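Local structure of sensor protein (Vibrio cholerae, 3BY9) at residues Q15-L27 against A154-F166. The protein is probably a membrane-bound sensor histidine kinase, DctB, whose extracytoplasmic sensor domain, the part in this chain, binds C4-dicarboxylates such as succinate. Residues are numbered along the deposited sequence; the frame is centred on the assembly and turned at random. Where two conformers were deposited one is given.
Sequences QLDRFSSHIVATL and AIEQGWQNKSSYF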
ATOM      1  N   GLN A  15      -2.948  16.891  13.826  1.00 11.90           N
ATOM      2  CA  GLN A  15      -2.765  15.440  13.813  1.00 12.18           C
ATOM      3  C   GLN A  15      -2.460  14.972  12.412  1.00 13.67           C
ATOM      4  O   GLN A  15      -1.589  14.113  12.229  1.00 13.17           O
ATOM      5  CB  GLN A  15      -4.012  14.720  14.288  1.00 12.09           C
ATOM      6  CG  GLN A  15      -4.312  14.972  15.766  1.00 12.48           C
ATOM      7  CD  GLN A  15      -5.566  14.220  16.159  1.00 14.68           C
ATOM      8  OE1 GLN A  15      -5.539  13.003  16.414  1.00 17.61           O
ATOM      9  NE2 GLN A  15      -6.669  14.916  16.165  1.00 12.30           N
ATOM     10  N   LEU A  16      -3.186  15.519  11.427  1.00 11.04           N
ATOM     11  CA  LEU A  16      -2.952  15.101  10.041  1.00 10.60           C
ATOM     12  C   LEU A  16      -1.544  15.532   9.596  1.00 13.96           C
ATOM     13  O   LEU A  16      -0.851  14.811   8.845  1.00 13.41           O
ATOM     14  CB  LEU A  16      -4.028  15.710   9.084  1.00  9.45           C
ATOM     15  CG  LEU A  16      -5.455  15.140   9.283  1.00 11.13           C
ATOM     16  CD1 LEU A  16      -6.551  15.919   8.548  1.00  9.91           C
ATOM     17  CD2 LEU A  16      -5.419  13.666   8.791  1.00 12.86           C
ATOM     18  N   ASP A  17      -1.113  16.713  10.025  1.00 12.90           N
ATOM     19  CA  ASP A  17       0.242  17.170   9.653  1.00 15.98           C
ATOM     20  C   ASP A  17       1.294  16.192  10.216  1.00 15.95           C
ATOM     21  O   ASP A  17       2.199  15.747   9.495  1.00 15.47           O
ATOM     22  CB  ASP A  17       0.546  18.557  10.248  1.00 15.25           C
ATOM     23  CG  ASP A  17      -0.137  19.699   9.532  1.00 22.42           C
ATOM     24  OD1 ASP A  17      -0.721  19.511   8.439  1.00 16.94           O
ATOM     25  OD2 ASP A  17      -0.054  20.832  10.100  1.00 18.60           O
ATOM     26  N   ARG A  18       1.154  15.849  11.496  1.00 12.23           N
ATOM     27  CA  ARG A  18       2.117  14.953  12.148  1.00 14.46           C
ATOM     28  C   ARG A  18       2.092  13.534  11.543  1.00 13.25           C
ATOM     29  O   ARG A  18       3.145  12.927  11.289  1.00 12.80           O
ATOM     30  CB  ARG A  18       1.829  14.845  13.649  1.00 14.97           C
ATOM     31  CG  ARG A  18       2.147  16.086  14.476  1.00 25.08           C
ATOM     32  CD  ARG A  18       2.096  15.782  15.996  1.00 27.53           C
ATOM     33  NE  ARG A  18       0.765  15.439  16.498  1.00 32.39           N
ATOM     34  CZ  ARG A  18      -0.135  16.340  16.885  1.00 35.30           C
ATOM     35  NH1 ARG A  18       0.159  17.628  16.830  1.00 36.86           N
ATOM     36  NH2 ARG A  18      -1.327  15.963  17.331  1.00 34.23           N
ATOM     37  N   PHE A  19       0.906  13.005  11.297  1.00 11.15           N
ATOM     38  CA  PHE A  19       0.844  11.662  10.737  1.00  9.53           C
ATOM     39  C   PHE A  19       1.297  11.617   9.289  1.00 15.16           C
ATOM     40  O   PHE A  19       1.954  10.662   8.873  1.00 12.93           O
ATOM     41  CB  PHE A  19      -0.580  11.085  10.896  1.00 10.73           C
ATOM     42  CG  PHE A  19      -0.632   9.583  10.755  1.00 11.78           C
ATOM     43  CD1 PHE A  19       0.223   8.768  11.498  1.00 11.57           C
ATOM     44  CD2 PHE A  19      -1.555   8.986   9.906  1.00 14.12           C
ATOM     45  CE1 PHE A  19       0.148   7.353  11.380  1.00 17.30           C
ATOM     46  CE2 PHE A  19      -1.633   7.588   9.785  1.00 16.70           C
ATOM     47  CZ  PHE A  19      -0.782   6.784  10.522  1.00 15.47           C
ATOM     48  N   SER A  20       0.886  12.606   8.494  0.50 13.05           N
ATOM     49  CA  SER A  20       1.286  12.631   7.092  0.50 13.90           C
ATOM     50  C   SER A  20       2.812  12.679   7.054  0.50 15.13           C
ATOM     51  O   SER A  20       3.463  11.999   6.237  0.50 15.11           O
ATOM     52  CB  SER A  20       0.708  13.866   6.382  0.50 16.84           C
ATOM     53  OG  SER A  20       1.420  14.093   5.174  0.50 17.86           O
ATOM     54  N   SER A  21       3.386  13.474   7.950  0.50 14.00           N
ATOM     55  CA  SER A  21       4.836  13.585   8.030  0.50 15.70           C
ATOM     56  C   SER A  21       5.476  12.232   8.322  0.50 16.74           C
ATOM     57  O   SER A  21       6.468  11.864   7.675  0.50 14.52           O
ATOM     58  CB  SER A  21       5.247  14.595   9.109  0.50 20.41           C
ATOM     59  OG  SER A  21       5.032  15.935   8.670  0.50 20.79           O
ATOM     60  N   HIS A  22       4.911  11.505   9.289  1.00 12.78           N
ATOM     61  CA  HIS A  22       5.388  10.192   9.671  1.00 14.41           C
ATOM     62  C   HIS A  22       5.324   9.245   8.474  1.00 13.71           C
ATOM     63  O   HIS A  22       6.239   8.424   8.241  1.00 13.74           O
ATOM     64  CB  HIS A  22       4.542   9.632  10.814  1.00 15.16           C
ATOM     65  CG  HIS A  22       4.858   8.210  11.160  1.00 16.40           C
ATOM     66  ND1 HIS A  22       6.069   7.825  11.706  1.00 17.31           N
ATOM     67  CD2 HIS A  22       4.130   7.078  11.018  1.00 15.44           C
ATOM     68  CE1 HIS A  22       6.073   6.518  11.882  1.00 16.96           C
ATOM     69  NE2 HIS A  22       4.911   6.038  11.472  1.00 19.18           N
ATOM     70  N   ILE A  23       4.211   9.306   7.754  1.00 12.62           N
ATOM     71  CA  ILE A  23       4.059   8.448   6.578  1.00 13.39           C
ATOM     72  C   ILE A  23       5.147   8.724   5.543  1.00 14.06           C
ATOM     73  O   ILE A  23       5.792   7.793   5.044  1.00 14.25           O
ATOM     74  CB  ILE A  23       2.653   8.625   5.938  1.00 13.75           C
ATOM     75  CG1 ILE A  23       1.598   8.023   6.871  1.00 13.26           C
ATOM     76  CG2 ILE A  23       2.608   7.942   4.529  1.00 14.25           C
ATOM     77  CD1 ILE A  23       0.142   8.416   6.479  1.00 14.02           C
ATOM     78  N   VAL A  24       5.328   9.995   5.199  1.00 14.07           N
ATOM     79  CA  VAL A  24       6.321  10.380   4.191  1.00 16.58           C
ATOM     80  C   VAL A  24       7.724   9.967   4.636  1.00 17.68           C
ATOM     81  O   VAL A  24       8.497   9.422   3.823  1.00 15.55           O
ATOM     82  CB  VAL A  24       6.263  11.921   3.937  1.00 20.89           C
ATOM     83  CG1 VAL A  24       7.436  12.394   3.042  1.00 24.81           C
ATOM     84  CG2 VAL A  24       4.950  12.255   3.277  1.00 25.90           C
ATOM     85  N   ALA A  25       8.052  10.182   5.917  1.00 13.80           N
ATOM     86  CA  ALA A  25       9.397   9.847   6.411  1.00 15.17           C
ATOM     87  C   ALA A  25       9.639   8.353   6.371  1.00 17.44           C
ATOM     88  O   ALA A  25      10.774   7.898   6.123  1.00 16.38           O
ATOM     89  CB  ALA A  25       9.624  10.352   7.877  1.00 18.83           C
ATOM     90  N   THR A  26       8.573   7.587   6.623  1.00 14.45           N
ATOM     91  CA  THR A  26       8.684   6.115   6.657  1.00 13.16           C
ATOM     92  C   THR A  26       8.830   5.586   5.229  1.00 13.48           C
ATOM     93  O   THR A  26       9.740   4.794   4.944  1.00 12.88           O
ATOM     94  CB  THR A  26       7.425   5.539   7.307  1.00 14.30           C
ATOM     95  OG1 THR A  26       7.394   6.009   8.661  1.00 13.50           O
ATOM     96  CG2 THR A  26       7.428   4.035   7.321  1.00 13.57           C
ATOM     97  N   LEU A  27       7.986   6.079   4.321  1.00  9.81           N
ATOM     98  CA  LEU A  27       8.084   5.612   2.926  1.00 13.08           C
ATOM     99  C   LEU A  27       9.443   6.034   2.281  1.00 13.41           C
ATOM    100  O   LEU A  27       9.988   5.322   1.433  1.00 12.15           O
ATOM    101  CB  LEU A  27       6.932   6.214   2.111  1.00 14.69           C
ATOM    102  CG  LEU A  27       5.548   5.675   2.495  1.00 14.30           C
ATOM    103  CD1 LEU A  27       4.484   6.517   1.743  1.00 18.34           C
ATOM    104  CD2 LEU A  27       5.430   4.206   2.141  1.00 16.39           C
ATOM    105  N   ALA A 154       4.983  -0.188  10.657  1.00 20.67           N
ATOM    106  CA  ALA A 154       5.586   1.014  11.217  1.00 20.35           C
ATOM    107  C   ALA A 154       4.691   2.243  10.960  1.00 21.46           C
ATOM    108  O   ALA A 154       4.669   3.175  11.771  1.00 19.08           O
ATOM    109  CB  ALA A 154       7.018   1.227  10.650  1.00 25.34           C
ATOM    110  N   ILE A 155       3.959   2.253   9.842  1.00 18.48           N
ATOM    111  CA  ILE A 155       3.054   3.384   9.590  1.00 17.78           C
ATOM    112  C   ILE A 155       1.885   3.303  10.583  1.00 17.10           C
ATOM    113  O   ILE A 155       1.633   4.244  11.324  1.00 17.33           O
ATOM    114  CB  ILE A 155       2.481   3.377   8.147  1.00 16.13           C
ATOM    115  CG1 ILE A 155       3.580   3.776   7.146  1.00 20.43           C
ATOM    116  CG2 ILE A 155       1.299   4.375   8.016  1.00 15.68           C
ATOM    117  CD1 ILE A 155       3.052   3.874   5.679  1.00 17.77           C
ATOM    118  N   GLU A 156       1.161   2.185  10.597  1.00 15.58           N
ATOM    119  CA  GLU A 156       0.022   2.087  11.506  1.00 16.46           C
ATOM    120  C   GLU A 156       0.398   2.276  12.960  1.00 22.65           C
ATOM    121  O   GLU A 156      -0.379   2.836  13.734  1.00 19.84           O
ATOM    122  CB  GLU A 156      -0.712   0.759  11.308  1.00 19.49           C
ATOM    123  CG  GLU A 156      -1.455   0.708   9.974  1.00 20.84           C
ATOM    124  CD  GLU A 156      -2.285  -0.558   9.757  1.00 19.05           C
ATOM    125  OE1 GLU A 156      -1.860  -1.667  10.182  1.00 16.02           O
ATOM    126  OE2 GLU A 156      -3.357  -0.474   9.133  1.00 16.88           O
ATOM    127  N   GLN A 157       1.594   1.827  13.342  1.00 22.96           N
ATOM    128  CA  GLN A 157       2.039   1.965  14.729  1.00 26.35           C
ATOM    129  C   GLN A 157       2.348   3.407  15.126  1.00 23.75           C
ATOM    130  O   GLN A 157       2.456   3.725  16.321  1.00 27.67           O
ATOM    131  CB  GLN A 157       3.261   1.063  14.966  1.00 33.76           C
ATOM    132  CG  GLN A 157       2.930  -0.355  15.497  1.00 44.61           C
ATOM    133  CD  GLN A 157       1.873  -1.136  14.690  1.00 50.44           C
ATOM    134  OE1 GLN A 157       0.723  -0.708  14.557  1.00 55.08           O
ATOM    135  NE2 GLN A 157       2.263  -2.306  14.177  1.00 53.63           N
ATOM    136  N   GLY A 158       2.491   4.275  14.129  1.00 18.74           N
ATOM    137  CA  GLY A 158       2.745   5.687  14.369  1.00 18.29           C
ATOM    138  C   GLY A 158       1.501   6.443  14.825  1.00 14.79           C
ATOM    139  O   GLY A 158       1.578   7.617  15.208  1.00 17.68           O
ATOM    140  N   TRP A 159       0.339   5.804  14.767  1.00 13.48           N
ATOM    141  CA  TRP A 159      -0.884   6.494  15.199  1.00 12.33           C
ATOM    142  C   TRP A 159      -0.980   6.222  16.695  1.00 16.87           C
ATOM    143  O   TRP A 159      -1.274   5.102  17.089  1.00 19.79           O
ATOM    144  CB  TRP A 159      -2.131   5.903  14.543  1.00 11.62           C
ATOM    145  CG  TRP A 159      -3.334   6.736  14.911  1.00 13.14           C
ATOM    146  CD1 TRP A 159      -4.256   6.476  15.876  1.00 13.93           C
ATOM    147  CD2 TRP A 159      -3.684   7.990  14.342  1.00 10.21           C
ATOM    148  NE1 TRP A 159      -5.179   7.500  15.950  1.00 13.08           N
ATOM    149  CE2 TRP A 159      -4.852   8.446  15.017  1.00 15.23           C
ATOM    150  CE3 TRP A 159      -3.135   8.774  13.332  1.00 12.78           C
ATOM    151  CZ2 TRP A 159      -5.467   9.641  14.714  1.00 11.10           C
ATOM    152  CZ3 TRP A 159      -3.754   9.982  13.025  1.00 12.81           C
ATOM    153  CH2 TRP A 159      -4.916  10.403  13.720  1.00 12.56           C
ATOM    154  N   GLN A 160      -0.773   7.226  17.515  1.00 19.17           N
ATOM    155  CA  GLN A 160      -0.809   6.919  18.931  1.00 22.24           C
ATOM    156  C   GLN A 160      -1.935   7.545  19.711  1.00 20.94           C
ATOM    157  O   GLN A 160      -2.092   7.302  20.903  1.00 23.64           O
ATOM    158  CB  GLN A 160       0.547   7.240  19.531  1.00 30.77           C
ATOM    159  CG  GLN A 160       1.576   6.152  19.160  1.00 36.72           C
ATOM    160  CD  GLN A 160       1.251   4.806  19.824  1.00 43.49           C
ATOM    161  OE1 GLN A 160       1.276   4.691  21.058  1.00 46.00           O
ATOM    162  NE2 GLN A 160       0.934   3.788  19.009  1.00 44.95           N
ATOM    163  N   ASN A 161      -2.770   8.303  19.034  1.00 15.59           N
ATOM    164  CA  ASN A 161      -3.893   8.902  19.721  1.00 12.34           C
ATOM    165  C   ASN A 161      -4.902   7.879  20.229  1.00 16.50           C
ATOM    166  O   ASN A 161      -5.328   6.997  19.477  1.00 14.10           O
ATOM    167  CB  ASN A 161      -4.620   9.852  18.772  1.00 15.36           C
ATOM    168  CG  ASN A 161      -5.810  10.452  19.396  1.00  6.53           C
ATOM    169  OD1 ASN A 161      -6.893   9.927  19.301  1.00 40.62           O
ATOM    170  ND2 ASN A 161      -5.624  11.599  20.062  1.00 40.61           N
ATOM    171  N   LYS A 162      -5.316   8.020  21.493  1.00 15.72           N
ATOM    172  CA  LYS A 162      -6.297   7.104  22.031  1.00 16.06           C
ATOM    173  C   LYS A 162      -7.692   7.743  22.076  1.00 12.34           C
ATOM    174  O   LYS A 162      -8.660   7.093  22.510  1.00 13.20           O
ATOM    175  CB  LYS A 162      -5.844   6.637  23.430  1.00 18.49           C
ATOM    176  CG  LYS A 162      -4.654   5.662  23.341  1.00 26.17           C
ATOM    177  CD  LYS A 162      -5.130   4.322  22.788  1.00 26.53           C
ATOM    178  CE  LYS A 162      -3.970   3.358  22.555  1.00 37.02           C
ATOM    179  NZ  LYS A 162      -2.920   3.950  21.677  1.00 37.94           N
ATOM    180  N   SER A 163      -7.801   8.992  21.591  1.00 11.06           N
ATOM    181  CA  SER A 163      -9.076   9.686  21.593  1.00 12.04           C
ATOM    182  C   SER A 163      -9.639   9.915  20.182  1.00 11.97           C
ATOM    183  O   SER A 163     -10.729  10.460  20.045  1.00 12.75           O
ATOM    184  CB  SER A 163      -8.915  11.074  22.315  1.00 15.51           C
ATOM    185  OG  SER A 163      -7.932  11.861  21.672  1.00 20.99           O
ATOM    186  N   SER A 164      -8.930   9.432  19.161  1.00  9.17           N
ATOM    187  CA  SER A 164      -9.371   9.604  17.762  1.00  8.63           C
ATOM    188  C   SER A 164      -8.797   8.416  16.973  1.00 10.68           C
ATOM    189  O   SER A 164      -7.894   7.716  17.453  1.00 10.53           O
ATOM    190  CB  SER A 164      -8.839  10.913  17.195  1.00  9.98           C
ATOM    191  OG  SER A 164      -7.421  10.970  17.213  1.00 11.53           O
ATOM    192  N   TYR A 165      -9.335   8.207  15.783  1.00  8.29           N
ATOM    193  CA  TYR A 165      -8.939   7.078  14.960  1.00  6.57           C
ATOM    194  C   TYR A 165      -8.521   7.558  13.621  1.00  9.96           C
ATOM    195  O   TYR A 165      -8.864   8.682  13.220  1.00 10.39           O
ATOM    196  CB  TYR A 165     -10.151   6.136  14.740  1.00  8.00           C
ATOM    197  CG  TYR A 165     -10.787   5.642  16.018  1.00  7.24           C
ATOM    198  CD1 TYR A 165     -10.372   4.423  16.607  1.00  8.51           C
ATOM    199  CD2 TYR A 165     -11.685   6.460  16.708  1.00  8.55           C
ATOM    200  CE1 TYR A 165     -10.849   4.027  17.881  1.00 10.69           C
ATOM    201  CE2 TYR A 165     -12.132   6.088  18.006  1.00 11.44           C
ATOM    202  CZ  TYR A 165     -11.697   4.871  18.559  1.00 12.07           C
ATOM    203  OH  TYR A 165     -12.097   4.565  19.836  1.00 10.56           O
ATOM    204  N   PHE A 166      -7.753   6.726  12.906  1.00 10.05           N
ATOM    205  CA  PHE A 166      -7.476   7.153  11.528  1.00 10.80           C
ATOM    206  C   PHE A 166      -7.796   6.021  10.573  1.00 12.76           C
ATOM    207  O   PHE A 166      -7.834   4.839  10.943  1.00 11.56           O
ATOM    208  CB  PHE A 166      -5.994   7.552  11.317  1.00  9.98           C
ATOM    209  CG  PHE A 166      -5.121   6.401  10.879  1.00 12.28           C
ATOM    210  CD1 PHE A 166      -4.949   6.117   9.537  1.00 14.41           C
ATOM    211  CD2 PHE A 166      -4.523   5.567  11.830  1.00 12.69           C
ATOM    212  CE1 PHE A 166      -4.190   5.010   9.129  1.00 15.64           C
ATOM    213  CE2 PHE A 166      -3.765   4.458  11.432  1.00 13.70           C
ATOM    214  CZ  PHE A 166      -3.602   4.185  10.058  1.00 15.52           C
TER
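Phe19 of helix 5-27 meets Trp159 and Phe166 in an aromatic cluster. CG of Phe19 lies anti to its backbone N (chi1 -162°), which turns the ring to the 154-166 side. The Trp159 edge points at one face of this ring, with CE3 over the centre and the planes at 84°. Phe19 in turn presents its own edge to the face of Phe166, CE2 to CD1 3.6 Å. At its CE1 edge the Phe19 ring meets the backbone, with CE1 3.4 Å from Ile155 O. The indole is held on its pyrrole side as well: Trp159 NE1 donates in the ring plane to Ser164 O at 3.1 Å. Gln15 OE1 comes 3.8 Å from Trp159 CZ2.

Further along the helix, Ile155 is a knob among Phe19, Ile23, Thr26 and Leu27. Its CG2 branch lies 3.8 Å from Ile23 CG1, and its CG1 branch 3.9 Å from Thr26 CG2. Beside this knob, His22 NE2 donates to Ala154 O (2.9 Å, 162° at the hydrogen). The acceptor lies in the imidazole plane. Thr26 OG1 donates to His22 O at 2.7 Å, and Thr26 N reaches that oxygen from the opposite face.

Ile252 of strand 250-257 touches Phe19 and Ile23. The contact thus packs the long N-terminal helix on the connection between the two antiparallel sheets, where helix 153-157 leads to strand 165-169. Its chemistry is mainly aromatic and aliphatic. The hydrogen bond from His22 to Ala154 O should fix that imidazole's rotation and is consistent with a proton on NE2.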